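Local coordinates for protein Alpha/beta hydrolase (Enterobacter asburiae, PDB 6KMO) that probably hydrolyses carboxylic esters, acting as a bacterial esterase or lipase built on the alpha/beta hydrolase fold, at residues A[52-56]-A[140-144]; A[105-110]-A[180-186]; A[117-121]-A[310-316]; A[208-212]-A[279-283]. The protein carries 2 engineered substitutions. All coordinates share one frame; numbering follows the deposited sequence. Where two conformers were deposited one is given.

Contact 1: A[52-56]-A[140-144]; sequences PQEAR and PSPEA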
loop_
_atom_site.group_PDB
_atom_site.type_symbol
_atom_site.label_atom_id
_atom_site.label_comp_id
_atom_site.label_asym_id
_atom_site.label_seq_id
_atom_site.Cartn_x
_atom_site.Cartn_y
_atom_site.Cartn_z
ATOM N N PRO A 52 -1.173 -3.125 -34.978
ATOM C CA PRO A 52 -1.598 -3.840 -33.763
ATOM C C PRO A 52 -0.837 -5.128 -33.552
ATOM O O PRO A 52 -0.438 -5.432 -32.422
ATOM C CB PRO A 52 -3.093 -4.063 -33.999
ATOM C CG PRO A 52 -3.489 -2.866 -34.790
ATOM C CD PRO A 52 -2.322 -2.575 -35.716
ATOM N N GLN A 53 -0.591 -5.884 -34.625
ATOM C CA GLN A 53 0.116 -7.151 -34.493
ATOM C C GLN A 53 1.547 -6.944 -33.997
ATOM O O GLN A 53 2.002 -7.624 -33.072
ATOM C CB GLN A 53 0.093 -7.875 -35.844
ATOM C CG GLN A 53 -1.314 -8.280 -36.322
ATOM C CD GLN A 53 -2.175 -7.137 -36.900
ATOM O OE1 GLN A 53 -1.692 -6.049 -37.235
ATOM N NE2 GLN A 53 -3.475 -7.402 -37.020
ATOM N N GLU A 54 2.266 -5.979 -34.582
ATOM C CA GLU A 54 3.620 -5.690 -34.137
ATOM C C GLU A 54 3.634 -5.271 -32.674
ATOM O O GLU A 54 4.490 -5.723 -31.897
ATOM C CB GLU A 54 4.223 -4.577 -35.001
ATOM C CG GLU A 54 4.569 -5.005 -36.415
ATOM C CD GLU A 54 4.902 -3.833 -37.320
ATOM O OE1 GLU A 54 4.498 -2.689 -37.020
ATOM O OE2 GLU A 54 5.574 -4.063 -38.352
ATOM N N ALA A 55 2.703 -4.395 -32.283
ATOM C CA ALA A 55 2.661 -3.917 -30.905
ATOM C C ALA A 55 2.351 -5.055 -29.946
ATOM O O ALA A 55 2.944 -5.143 -28.869
ATOM C CB ALA A 55 1.604 -2.820 -30.784
ATOM N N ARG A 56 1.428 -5.936 -30.321
ATOM C CA ARG A 56 1.107 -7.074 -29.469
ATOM C C ARG A 56 2.340 -7.926 -29.210
ATOM O O ARG A 56 2.546 -8.404 -28.088
ATOM C CB ARG A 56 0.007 -7.907 -30.106
ATOM C CG ARG A 56 -1.349 -7.231 -30.050
ATOM C CD ARG A 56 -2.370 -7.830 -31.003
ATOM N NE ARG A 56 -3.571 -7.000 -30.954
ATOM C CZ ARG A 56 -4.534 -6.948 -31.866
ATOM N NH1 ARG A 56 -4.501 -7.711 -32.948
ATOM N NH2 ARG A 56 -5.549 -6.123 -31.671
ATOM N N PRO A 140 -10.094 -7.856 -28.529
ATOM C CA PRO A 140 -9.212 -6.682 -28.570
ATOM C C PRO A 140 -9.732 -5.613 -29.515
ATOM O O PRO A 140 -10.576 -5.845 -30.385
ATOM C CB PRO A 140 -7.884 -7.232 -29.095
ATOM C CG PRO A 140 -8.003 -8.719 -29.079
ATOM C CD PRO A 140 -9.456 -9.038 -29.137
ATOM N N SER A 141 -9.179 -4.423 -29.350
ATOM C CA SER A 141 -9.301 -3.338 -30.306
ATOM C C SER A 141 -8.087 -3.325 -31.227
ATOM O O SER A 141 -6.983 -3.701 -30.820
ATOM C CB SER A 141 -9.401 -1.992 -29.582
ATOM O OG SER A 141 -10.589 -1.923 -28.793
ATOM N N PRO A 142 -8.238 -2.877 -32.488
ATOM C CA PRO A 142 -9.439 -2.291 -33.082
ATOM C C PRO A 142 -10.414 -3.281 -33.696
ATOM O O PRO A 142 -11.389 -2.851 -34.310
ATOM C CB PRO A 142 -8.850 -1.380 -34.161
ATOM C CG PRO A 142 -7.642 -2.111 -34.619
ATOM C CD PRO A 142 -7.066 -2.737 -33.367
ATOM N N GLU A 143 -10.171 -4.581 -33.537
ATOM C CA GLU A 143 -11.124 -5.566 -34.057
ATOM C C GLU A 143 -12.518 -5.276 -33.524
ATOM O O GLU A 143 -13.515 -5.361 -34.259
ATOM C CB GLU A 143 -10.678 -6.973 -33.661
ATOM C CG GLU A 143 -9.448 -7.515 -34.439
ATOM C CD GLU A 143 -8.061 -7.060 -33.936
ATOM O OE1 GLU A 143 -7.924 -6.152 -33.085
ATOM O OE2 GLU A 143 -7.064 -7.638 -34.442
ATOM N N ALA A 144 -12.608 -4.927 -32.247
ATOM C CA ALA A 144 -13.818 -4.423 -31.638
ATOM C C ALA A 144 -13.523 -3.049 -31.058
ATOM O O ALA A 144 -12.378 -2.727 -30.710
ATOM C CB ALA A 144 -14.313 -5.338 -30.519
#

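Contact 2: A[105-110]-A[180-186]; sequences FHGGGW and SVGGNMV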
loop_
_atom_site.group_PDB
_atom_site.type_symbol
_atom_site.label_atom_id
_atom_site.label_comp_id
_atom_site.label_asym_id
_atom_site.label_seq_id
_atom_site.Cartn_x
_atom_site.Cartn_y
_atom_site.Cartn_z
ATOM N N PHE A 105 -9.601 -8.743 -15.407
ATOM C CA PHE A 105 -9.649 -7.980 -16.644
ATOM C C PHE A 105 -8.235 -7.500 -16.942
ATOM O O PHE A 105 -7.680 -6.680 -16.208
ATOM C CB PHE A 105 -10.640 -6.826 -16.490
ATOM C CG PHE A 105 -12.010 -7.261 -16.040
ATOM C CD1 PHE A 105 -12.631 -8.367 -16.601
ATOM C CD2 PHE A 105 -12.680 -6.558 -15.069
ATOM C CE1 PHE A 105 -13.890 -8.767 -16.181
ATOM C CE2 PHE A 105 -13.940 -6.951 -14.652
ATOM C CZ PHE A 105 -14.543 -8.077 -15.213
ATOM N N HIS A 106 -7.651 -8.013 -18.018
ATOM C CA HIS A 106 -6.273 -7.702 -18.349
ATOM C C HIS A 106 -6.138 -6.304 -18.945
ATOM O O HIS A 106 -7.081 -5.727 -19.483
ATOM C CB HIS A 106 -5.683 -8.760 -19.278
ATOM C CG HIS A 106 -6.132 -8.684 -20.708
ATOM N ND1 HIS A 106 -5.568 -7.803 -21.604
ATOM C CD2 HIS A 106 -7.017 -9.423 -21.415
ATOM C CE1 HIS A 106 -6.103 -7.987 -22.795
ATOM N NE2 HIS A 106 -6.989 -8.960 -22.708
ATOM N N GLY A 107 -4.921 -5.772 -18.853
ATOM C CA GLY A 107 -4.562 -4.517 -19.468
ATOM C C GLY A 107 -3.855 -4.695 -20.796
ATOM O O GLY A 107 -3.756 -5.788 -21.351
ATOM N N GLY A 108 -3.344 -3.578 -21.304
ATOM C CA GLY A 108 -2.781 -3.540 -22.637
ATOM C C GLY A 108 -3.375 -2.511 -23.570
ATOM O O GLY A 108 -3.195 -2.613 -24.795
ATOM N N GLY A 109 -4.076 -1.505 -23.040
ATOM C CA GLY A 109 -4.568 -0.452 -23.907
ATOM C C GLY A 109 -5.621 -0.890 -24.886
ATOM O O GLY A 109 -5.792 -0.233 -25.936
ATOM N N TRP A 110 -6.333 -1.983 -24.588
ATOM C CA TRP A 110 -7.353 -2.624 -25.414
ATOM C C TRP A 110 -6.758 -3.330 -26.629
ATOM O O TRP A 110 -7.273 -4.362 -27.062
ATOM C CB TRP A 110 -8.474 -1.661 -25.804
ATOM C CG TRP A 110 -9.195 -1.090 -24.611
ATOM C CD1 TRP A 110 -10.056 -1.739 -23.775
ATOM C CD2 TRP A 110 -9.111 0.256 -24.117
ATOM N NE1 TRP A 110 -10.507 -0.901 -22.794
ATOM C CE2 TRP A 110 -9.951 0.337 -22.988
ATOM C CE3 TRP A 110 -8.404 1.397 -24.518
ATOM C CZ2 TRP A 110 -10.118 1.508 -22.268
ATOM C CZ3 TRP A 110 -8.575 2.557 -23.810
ATOM C CH2 TRP A 110 -9.427 2.616 -22.700
ATOM N N SER A 180 -4.679 -1.429 -15.371
ATOM C CA SER A 180 -4.608 -0.478 -16.484
ATOM C C SER A 180 -5.988 -0.324 -17.125
ATOM O O SER A 180 -6.942 0.044 -16.430
ATOM C CB SER A 180 -3.512 -0.898 -17.452
ATOM O OG SER A 180 -2.328 -1.244 -16.748
ATOM N N VAL A 181 -6.144 -0.617 -18.420
ATOM C CA VAL A 181 -7.490 -0.630 -18.990
ATOM C C VAL A 181 -8.324 -1.738 -18.349
ATOM O O VAL A 181 -9.558 -1.665 -18.368
ATOM C CB VAL A 181 -7.559 -0.707 -20.527
ATOM C CG1 VAL A 181 -6.877 0.498 -21.172
ATOM C CG2 VAL A 181 -7.062 -2.035 -21.073
ATOM N N GLY A 182 -7.679 -2.762 -17.796
ATOM C CA GLY A 182 -8.403 -3.744 -17.011
ATOM C C GLY A 182 -8.977 -3.164 -15.737
ATOM O O GLY A 182 -10.056 -3.570 -15.289
ATOM N N GLY A 183 -8.274 -2.207 -15.131
ATOM C CA GLY A 183 -8.847 -1.485 -14.002
ATOM C C GLY A 183 -10.000 -0.581 -14.407
ATOM O O GLY A 183 -10.980 -0.435 -13.672
ATOM N N ASN A 184 -9.901 0.037 -15.583
ATOM C CA ASN A 184 -11.037 0.722 -16.196
ATOM C C ASN A 184 -12.218 -0.223 -16.329
ATOM O O ASN A 184 -13.352 0.127 -15.984
ATOM C CB ASN A 184 -10.579 1.229 -17.570
ATOM C CG ASN A 184 -11.642 1.965 -18.326
ATOM O OD1 ASN A 184 -12.394 1.350 -19.089
ATOM N ND2 ASN A 184 -11.703 3.277 -18.155
ATOM N N MET A 185 -11.946 -1.443 -16.801
ATOM C CA MET A 185 -12.983 -2.457 -17.012
ATOM C C MET A 185 -13.648 -2.860 -15.697
ATOM O O MET A 185 -14.861 -3.110 -15.664
ATOM C CB MET A 185 -12.361 -3.643 -17.757
ATOM C CG MET A 185 -13.357 -4.651 -18.358
ATOM S SD MET A 185 -12.571 -5.855 -19.554
ATOM C CE MET A 185 -12.264 -4.744 -20.940
ATOM N N VAL A 186 -12.887 -2.905 -14.594
ATOM C CA VAL A 186 -13.470 -3.129 -13.269
ATOM C C VAL A 186 -14.565 -2.099 -12.998
ATOM O O VAL A 186 -15.693 -2.436 -12.611
ATOM C CB VAL A 186 -12.376 -3.065 -12.183
ATOM C CG1 VAL A 186 -13.004 -2.913 -10.785
ATOM C CG2 VAL A 186 -11.469 -4.291 -12.237
HETATM O O HOH W 1 -11.907 -1.202 -20.240
#

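Contact 3: A[117-121]-A[310-316]; sequences THERL and GLLNPLS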
loop_
_atom_site.group_PDB
_atom_site.type_symbol
_atom_site.label_atom_id
_atom_site.label_comp_id
_atom_site.label_asym_id
_atom_site.label_seq_id
_atom_site.Cartn_x
_atom_site.Cartn_y
_atom_site.Cartn_z
ATOM N N THR A 117 0.357 -13.256 -21.340
ATOM C CA THR A 117 1.096 -12.085 -20.893
ATOM C C THR A 117 0.799 -11.742 -19.433
ATOM O O THR A 117 1.671 -11.200 -18.730
ATOM C CB THR A 117 0.798 -10.837 -21.742
ATOM O OG1 THR A 117 -0.605 -10.569 -21.786
ATOM C CG2 THR A 117 1.368 -10.944 -23.153
ATOM N N HIS A 118 -0.411 -12.010 -18.966
ATOM C CA HIS A 118 -0.830 -11.649 -17.615
ATOM C C HIS A 118 -0.783 -12.804 -16.630
ATOM O O HIS A 118 -1.109 -12.611 -15.449
ATOM C CB HIS A 118 -2.252 -11.070 -17.650
ATOM C CG HIS A 118 -2.293 -9.663 -18.170
ATOM N ND1 HIS A 118 -1.918 -9.334 -19.455
ATOM C CD2 HIS A 118 -2.629 -8.498 -17.568
ATOM C CE1 HIS A 118 -2.022 -8.028 -19.618
ATOM N NE2 HIS A 118 -2.453 -7.499 -18.485
ATOM N N GLU A 119 -0.323 -13.989 -17.057
ATOM C CA GLU A 119 -0.452 -15.179 -16.223
ATOM C C GLU A 119 0.325 -15.072 -14.914
ATOM O O GLU A 119 -0.174 -15.468 -13.856
ATOM C CB GLU A 119 -0.043 -16.434 -17.003
ATOM C CG GLU A 119 -0.200 -17.678 -16.159
ATOM C CD GLU A 119 -0.088 -18.962 -16.934
ATOM O OE1 GLU A 119 0.370 -18.916 -18.100
ATOM O OE2 GLU A 119 -0.488 -20.010 -16.377
ATOM N N ARG A 120 1.548 -14.544 -14.947
ATOM C CA ARG A 120 2.322 -14.478 -13.714
ATOM C C ARG A 120 1.631 -13.578 -12.691
ATOM O O ARG A 120 1.503 -13.937 -11.508
ATOM C CB ARG A 120 3.740 -14.007 -14.013
ATOM C CG ARG A 120 4.711 -14.274 -12.867
ATOM C CD ARG A 120 5.501 -13.037 -12.509
ATOM N NE ARG A 120 4.726 -12.115 -11.676
ATOM C CZ ARG A 120 4.465 -10.844 -11.958
ATOM N NH1 ARG A 120 4.819 -10.271 -13.097
ATOM N NH2 ARG A 120 3.818 -10.136 -11.051
ATOM N N LEU A 121 1.179 -12.406 -13.140
ATOM C CA LEU A 121 0.437 -11.491 -12.280
ATOM C C LEU A 121 -0.812 -12.153 -11.723
ATOM O O LEU A 121 -1.101 -12.044 -10.529
ATOM C CB LEU A 121 0.069 -10.238 -13.080
ATOM C CG LEU A 121 -0.945 -9.274 -12.463
ATOM C CD1 LEU A 121 -0.490 -8.755 -11.094
ATOM C CD2 LEU A 121 -1.202 -8.100 -13.415
ATOM N N GLY A 310 3.408 -4.203 -11.582
ATOM C CA GLY A 310 3.042 -5.551 -11.177
ATOM C C GLY A 310 2.779 -6.516 -12.311
ATOM O O GLY A 310 2.613 -7.714 -12.061
ATOM N N LEU A 311 2.690 -6.023 -13.543
ATOM C CA LEU A 311 2.519 -6.887 -14.704
ATOM C C LEU A 311 3.850 -7.344 -15.284
ATOM O O LEU A 311 4.026 -8.528 -15.563
ATOM C CB LEU A 311 1.753 -6.141 -15.809
ATOM C CG LEU A 311 1.699 -6.843 -17.168
ATOM C CD1 LEU A 311 0.880 -8.119 -17.058
ATOM C CD2 LEU A 311 1.135 -5.939 -18.250
ATOM N N LEU A 312 4.767 -6.412 -15.503
ATOM C CA LEU A 312 5.940 -6.680 -16.333
ATOM C C LEU A 312 6.818 -7.740 -15.694
ATOM O O LEU A 312 7.350 -7.559 -14.597
ATOM C CB LEU A 312 6.716 -5.379 -16.554
ATOM C CG LEU A 312 5.954 -4.343 -17.376
ATOM C CD1 LEU A 312 6.595 -2.951 -17.303
ATOM C CD2 LEU A 312 5.781 -4.769 -18.838
ATOM N N ASN A 313 6.988 -8.864 -16.384
ATOM C CA ASN A 313 7.720 -9.959 -15.772
ATOM C C ASN A 313 9.174 -9.629 -15.470
ATOM O O ASN A 313 9.674 -10.149 -14.463
ATOM C CB ASN A 313 7.541 -11.229 -16.604
ATOM C CG ASN A 313 6.138 -11.772 -16.513
ATOM O OD1 ASN A 313 5.400 -11.457 -15.581
ATOM N ND2 ASN A 313 5.742 -12.563 -17.482
ATOM N N PRO A 314 9.874 -8.784 -16.231
ATOM C CA PRO A 314 11.237 -8.405 -15.809
ATOM C C PRO A 314 11.285 -7.692 -14.469
ATOM O O PRO A 314 12.372 -7.599 -13.876
ATOM C CB PRO A 314 11.731 -7.521 -16.956
ATOM C CG PRO A 314 10.970 -8.057 -18.152
ATOM C CD PRO A 314 9.585 -8.356 -17.608
ATOM N N LEU A 315 10.150 -7.196 -13.962
ATOM C CA LEU A 315 10.098 -6.542 -12.658
ATOM C C LEU A 315 9.519 -7.432 -11.560
ATOM O O LEU A 315 9.291 -6.954 -10.443
ATOM C CB LEU A 315 9.296 -5.242 -12.750
ATOM C CG LEU A 315 9.938 -4.148 -13.604
ATOM C CD1 LEU A 315 8.995 -2.973 -13.699
ATOM C CD2 LEU A 315 11.274 -3.718 -13.024
ATOM N N SER A 316 9.318 -8.720 -11.821
ATOM C CA SER A 316 8.617 -9.577 -10.880
ATOM C C SER A 316 9.415 -9.880 -9.631
ATOM O O SER A 316 8.836 -10.390 -8.666
ATOM C CB SER A 316 8.202 -10.890 -11.561
ATOM O OG SER A 316 9.327 -11.693 -11.834
HETATM O O HOH W 2 2.318 -11.356 -15.767
HETATM O O HOH W 3 3.073 -13.980 -17.514
HETATM O O HOH W 4 5.870 -7.580 -12.266
#

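Contact 4: A[208-212]-A[279-283]; sequences WPVTD and LRDEG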
loop_
_atom_site.group_PDB
_atom_site.type_symbol
_atom_site.label_atom_id
_atom_site.label_comp_id
_atom_site.label_asym_id
_atom_site.label_seq_id
_atom_site.Cartn_x
_atom_site.Cartn_y
_atom_site.Cartn_z
ATOM N N TRP A 208 -3.370 0.400 -11.033
ATOM C CA TRP A 208 -2.886 1.485 -11.886
ATOM C C TRP A 208 -3.849 1.729 -13.063
ATOM O O TRP A 208 -3.462 1.604 -14.239
ATOM C CB TRP A 208 -1.438 1.273 -12.333
ATOM C CG TRP A 208 -1.091 -0.120 -12.730
ATOM C CD1 TRP A 208 -1.079 -0.602 -14.002
ATOM C CD2 TRP A 208 -0.732 -1.222 -11.876
ATOM N NE1 TRP A 208 -0.766 -1.941 -14.002
ATOM C CE2 TRP A 208 -0.530 -2.336 -12.711
ATOM C CE3 TRP A 208 -0.576 -1.385 -10.496
ATOM C CZ2 TRP A 208 -0.188 -3.588 -12.209
ATOM C CZ3 TRP A 208 -0.232 -2.644 -10.008
ATOM C CH2 TRP A 208 -0.041 -3.714 -10.865
ATOM N N PRO A 209 -5.095 2.098 -12.778
ATOM C CA PRO A 209 -6.148 2.103 -13.795
ATOM C C PRO A 209 -6.127 3.325 -14.699
ATOM O O PRO A 209 -5.668 4.413 -14.332
ATOM C CB PRO A 209 -7.432 2.140 -12.949
ATOM C CG PRO A 209 -7.019 2.933 -11.719
ATOM C CD PRO A 209 -5.634 2.381 -11.428
ATOM N N VAL A 210 -6.699 3.122 -15.888
ATOM C CA VAL A 210 -7.155 4.201 -16.764
ATOM C C VAL A 210 -8.544 4.628 -16.304
ATOM O O VAL A 210 -9.437 3.786 -16.165
ATOM C CB VAL A 210 -7.220 3.717 -18.220
ATOM C CG1 VAL A 210 -7.894 4.771 -19.102
ATOM C CG2 VAL A 210 -5.852 3.327 -18.759
ATOM N N THR A 211 -8.752 5.931 -16.072
ATOM C CA THR A 211 -10.074 6.396 -15.654
ATOM C C THR A 211 -10.651 7.519 -16.506
ATOM O O THR A 211 -11.823 7.863 -16.303
ATOM C CB THR A 211 -10.111 6.807 -14.171
ATOM O OG1 THR A 211 -9.371 8.020 -14.045
ATOM C CG2 THR A 211 -9.561 5.721 -13.264
ATOM N N ASP A 212 -9.902 8.094 -17.447
ATOM C CA ASP A 212 -10.434 9.227 -18.208
ATOM C C ASP A 212 -9.747 9.322 -19.561
ATOM O O ASP A 212 -8.521 9.194 -19.661
ATOM C CB ASP A 212 -10.209 10.532 -17.434
ATOM C CG ASP A 212 -11.005 11.712 -17.960
ATOM O OD1 ASP A 212 -11.948 11.506 -18.741
ATOM O OD2 ASP A 212 -10.660 12.869 -17.557
ATOM N N LEU A 279 -0.894 7.844 -15.772
ATOM C CA LEU A 279 -2.231 7.579 -15.259
ATOM C C LEU A 279 -2.357 7.797 -13.759
ATOM O O LEU A 279 -3.455 7.674 -13.216
ATOM C CB LEU A 279 -2.622 6.133 -15.573
ATOM C CG LEU A 279 -2.575 5.720 -17.041
ATOM C CD1 LEU A 279 -2.914 4.248 -17.127
ATOM C CD2 LEU A 279 -3.477 6.576 -17.897
ATOM N N ARG A 280 -1.271 8.116 -13.059
ATOM C CA ARG A 280 -1.329 8.190 -11.603
ATOM C C ARG A 280 -2.420 9.138 -11.125
ATOM O O ARG A 280 -3.249 8.784 -10.281
ATOM C CB ARG A 280 0.020 8.671 -11.080
ATOM C CG ARG A 280 0.106 8.773 -9.584
ATOM C CD ARG A 280 1.323 9.588 -9.207
ATOM N NE ARG A 280 1.144 10.994 -9.517
ATOM C CZ ARG A 280 2.131 11.887 -9.559
ATOM N NH1 ARG A 280 3.386 11.525 -9.378
ATOM N NH2 ARG A 280 1.842 13.158 -9.780
ATOM N N ASP A 281 -2.433 10.356 -11.652
ATOM C CA ASP A 281 -3.310 11.374 -11.091
ATOM C C ASP A 281 -4.781 11.037 -11.312
ATOM O O ASP A 281 -5.602 11.228 -10.405
ATOM C CB ASP A 281 -2.965 12.741 -11.659
ATOM C CG ASP A 281 -1.710 13.329 -11.062
ATOM O OD1 ASP A 281 -1.136 12.763 -10.101
ATOM O OD2 ASP A 281 -1.327 14.409 -11.563
ATOM N N GLU A 282 -5.139 10.503 -12.489
ATOM C CA GLU A 282 -6.541 10.169 -12.727
ATOM C C GLU A 282 -6.987 8.996 -11.864
ATOM O O GLU A 282 -8.170 8.897 -11.508
ATOM C CB GLU A 282 -6.788 9.903 -14.211
ATOM C CG GLU A 282 -6.264 8.581 -14.754
ATOM C CD GLU A 282 -6.172 8.598 -16.254
ATOM O OE1 GLU A 282 -5.458 9.485 -16.769
ATOM O OE2 GLU A 282 -6.800 7.732 -16.917
ATOM N N GLY A 283 -6.074 8.090 -11.525
ATOM C CA GLY A 283 -6.429 7.003 -10.632
ATOM C C GLY A 283 -6.679 7.499 -9.223
ATOM O O GLY A 283 -7.672 7.135 -8.586
HETATM O O HOH W 5 -3.822 5.053 -12.226
HETATM O O HOH W 6 -6.061 8.032 -19.679
#

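Contact 1: A[52-56]-A[140-144]
Arg56 reaches out from the helix and Glu143 from the loop, and the two meet end-on in a paired salt bridge at the protein surface. Arg56 NH2 donates to Glu143 OE1 at 2.8 Å and Arg56 NH1 to Glu143 OE2 at 3.0 Å, each N-H...O angle being 161°. Both oxygens are met on their syn side and both lie close to the guanidinium plane; the two flat groups are nevertheless turned 30° against each other, so the pair is twisted rather than coplanar. The arginine chain runs straight from CG to NE, which carries the guanidinium from helix 52-63 over to the loop 140-144. Glu143 instead bends at its second torsion (chi2 82°), folding its carboxylate back toward the helix. Other groups surround the guanidinium. Within the helix, Pro52 CB lies over one face, 3.8 Å above the plane; Ser141 O comes within 2.9 Å of Arg56 NH2 at the edge, and Pro140 CB stands obliquely 3.6 Å from that same nitrogen. The side chains of Pro52 and Pro142, the latter following a cis peptide, are set roughly perpendicular, with Pro52 CG 3.9 Å from Pro142 CD. Since Arg56 NE also bonds to Val111 O, the guanidinium links helix and loop to a third strip of chain. Two straight bonds between opposite charges imply a directional clasp, although its exposed setting probably lets solvent screen part of the attraction.

Contact 2: A[105-110]-A[180-186]
Val181 packs against one face of Trp110 where two landmarks of the alpha/beta hydrolase fold meet: the loop 105-110, whose HGGG sequence resembles the oxyanion-hole motif of hormone-sensitive-lipase relatives, and the GxSxG nucleophile elbow around Ser180. That serine, the probable nucleophile, has the strained backbone (phi 70°, psi -121°) expected of such an elbow, at the turn into helix 181-195. One residue on, Val181 can be traced outward. Its CB lies 3.6 Å from Trp110 CE2. From there CG1, anti to the carbonyl carbon, sits against the middle of the six-membered ring, 3.4 Å from the centroid and only 5° off the normal, a CH-pi contact. CG2 takes the other direction, into the curve of the glycine loop, and stops 3.6 Å from Gly109 N. At the strand end, Met185 of the helix packs on Phe105 in a similar but less central way. Met185 CG sits over one face toward the rim, 3.7 Å from Phe105 CG, while the sulfur stands obliquely to the ring in a Met-aromatic contact. Between these two aromatic contacts the backbones close up, Gly182 CA coming to 3.1 Å from Phe105 O in a CA-H...O contact. Asn184 ND2 is bonded outside the two segments, to Ala253 O and Val210 O, and Asn184 OD1 meets a water at the edge of the indole. That water accepts from Trp110 NE1 at 2.9 Å and donates to both Val181 O and Asn184 OD1.

Contact 3: A[117-121]-A[310-316]
Leu121 and Leu311 bring the backbones to a CA-CA distance of 5.6 Å, whereas Arg120 and Asn313 stand 7.3 Å apart, so the loop 310-316 diverges from helix 115-129 as it enters its short 3-10 turn. The helix is kinked here: Arg120 N and Leu121 N lack bonds to the preceding turn and each donates to a bridging water instead. Arg120 spans the wider gap. Bends at chi2 and chi3 (80°) turn the edge of its guanidinium to the loop, where Arg120 NH1 donates to Asn313 OD1 at 2.8 Å, in the carbonyl plane of the amide, and weakly to Leu311 O. Arg120 NH2 reaches Gly310 O at 2.9 Å, tilted from that carbonyl plane. Ser316 CB lies over one face of the guanidinium, toward its rim, 3.4 Å above the plane. Leu311 CD1 lies over the centre of the His118 ring, 3.6 Å from its centroid and 9° off the normal, a CH-pi contact. His118 ND1 donates to Thr117 OG1, which lies in the ring plane and is itself bonded to Asp114. A buried cation thus bonds to Gly310 and Asn313, and weakly to Leu311; its salt bridge to Asp124 probably balances the charge that these neutral acceptors cannot.

Contact 4: A[208-212]-A[279-283]
The DxLxDEG sequence of hormone-sensitive-lipase relatives, here starting at Asp277, the probable acid of the catalytic triad, includes segment 279-283 and places Glu282 against the loop after strand 203-207. The side chains of Thr211 and Glu282 run antiparallel alongside each other. The glutamate chain, straight past CG, carries OE2 to the loop backbone: Thr211 N donates to Glu282 OE2 at 2.8 Å along the anti lone pair, nearly straight at 163°, and Asp212 N adds a bond of 3.2 Å to Glu282 OE2 from above the carboxylate plane. A water shared with Asp212 O is a third donor to OE2. In return Thr211 OG1 makes a weak bond of 2.9 Å to Glu282 O. Next to this polar grip, Val210 CG2 presses on Leu279 CD1 at 3.5 Å, tighter than usual for two carbons, and another water joins Pro209 O to Leu279 O. The carboxylate of Asp212 turns elsewhere, to a salt bridge with Arg257. With no cation among its donors in the two segments, OE2 of the buried Glu282 receives two peptide N-H groups and a water, which would be consistent with an ionised Glu282 stabilised by backbone dipoles.

In the fold
Contact 1 is the surface member of the set, its centre about 19 Å from the centre of the chain, and it relies on a charged pair; the other three are buried. Contact 2, nearest the centre, is mainly apolar and aromatic, with one water bridging polar atoms. Contacts 3 and 4 each surround a buried charged side chain largely with uncharged groups: carbonyl oxygens of backbone and amide in one, peptide N-H groups in the other. Contact 2 joins the rest: Trp110 O receives Ser141 N of contact 1, His106 packs on His118 of contact 3, and Ser180 O receives Val210 N of contact 4. Loops following the parallel strands 99-105 and 203-207 thus converge on the elbow.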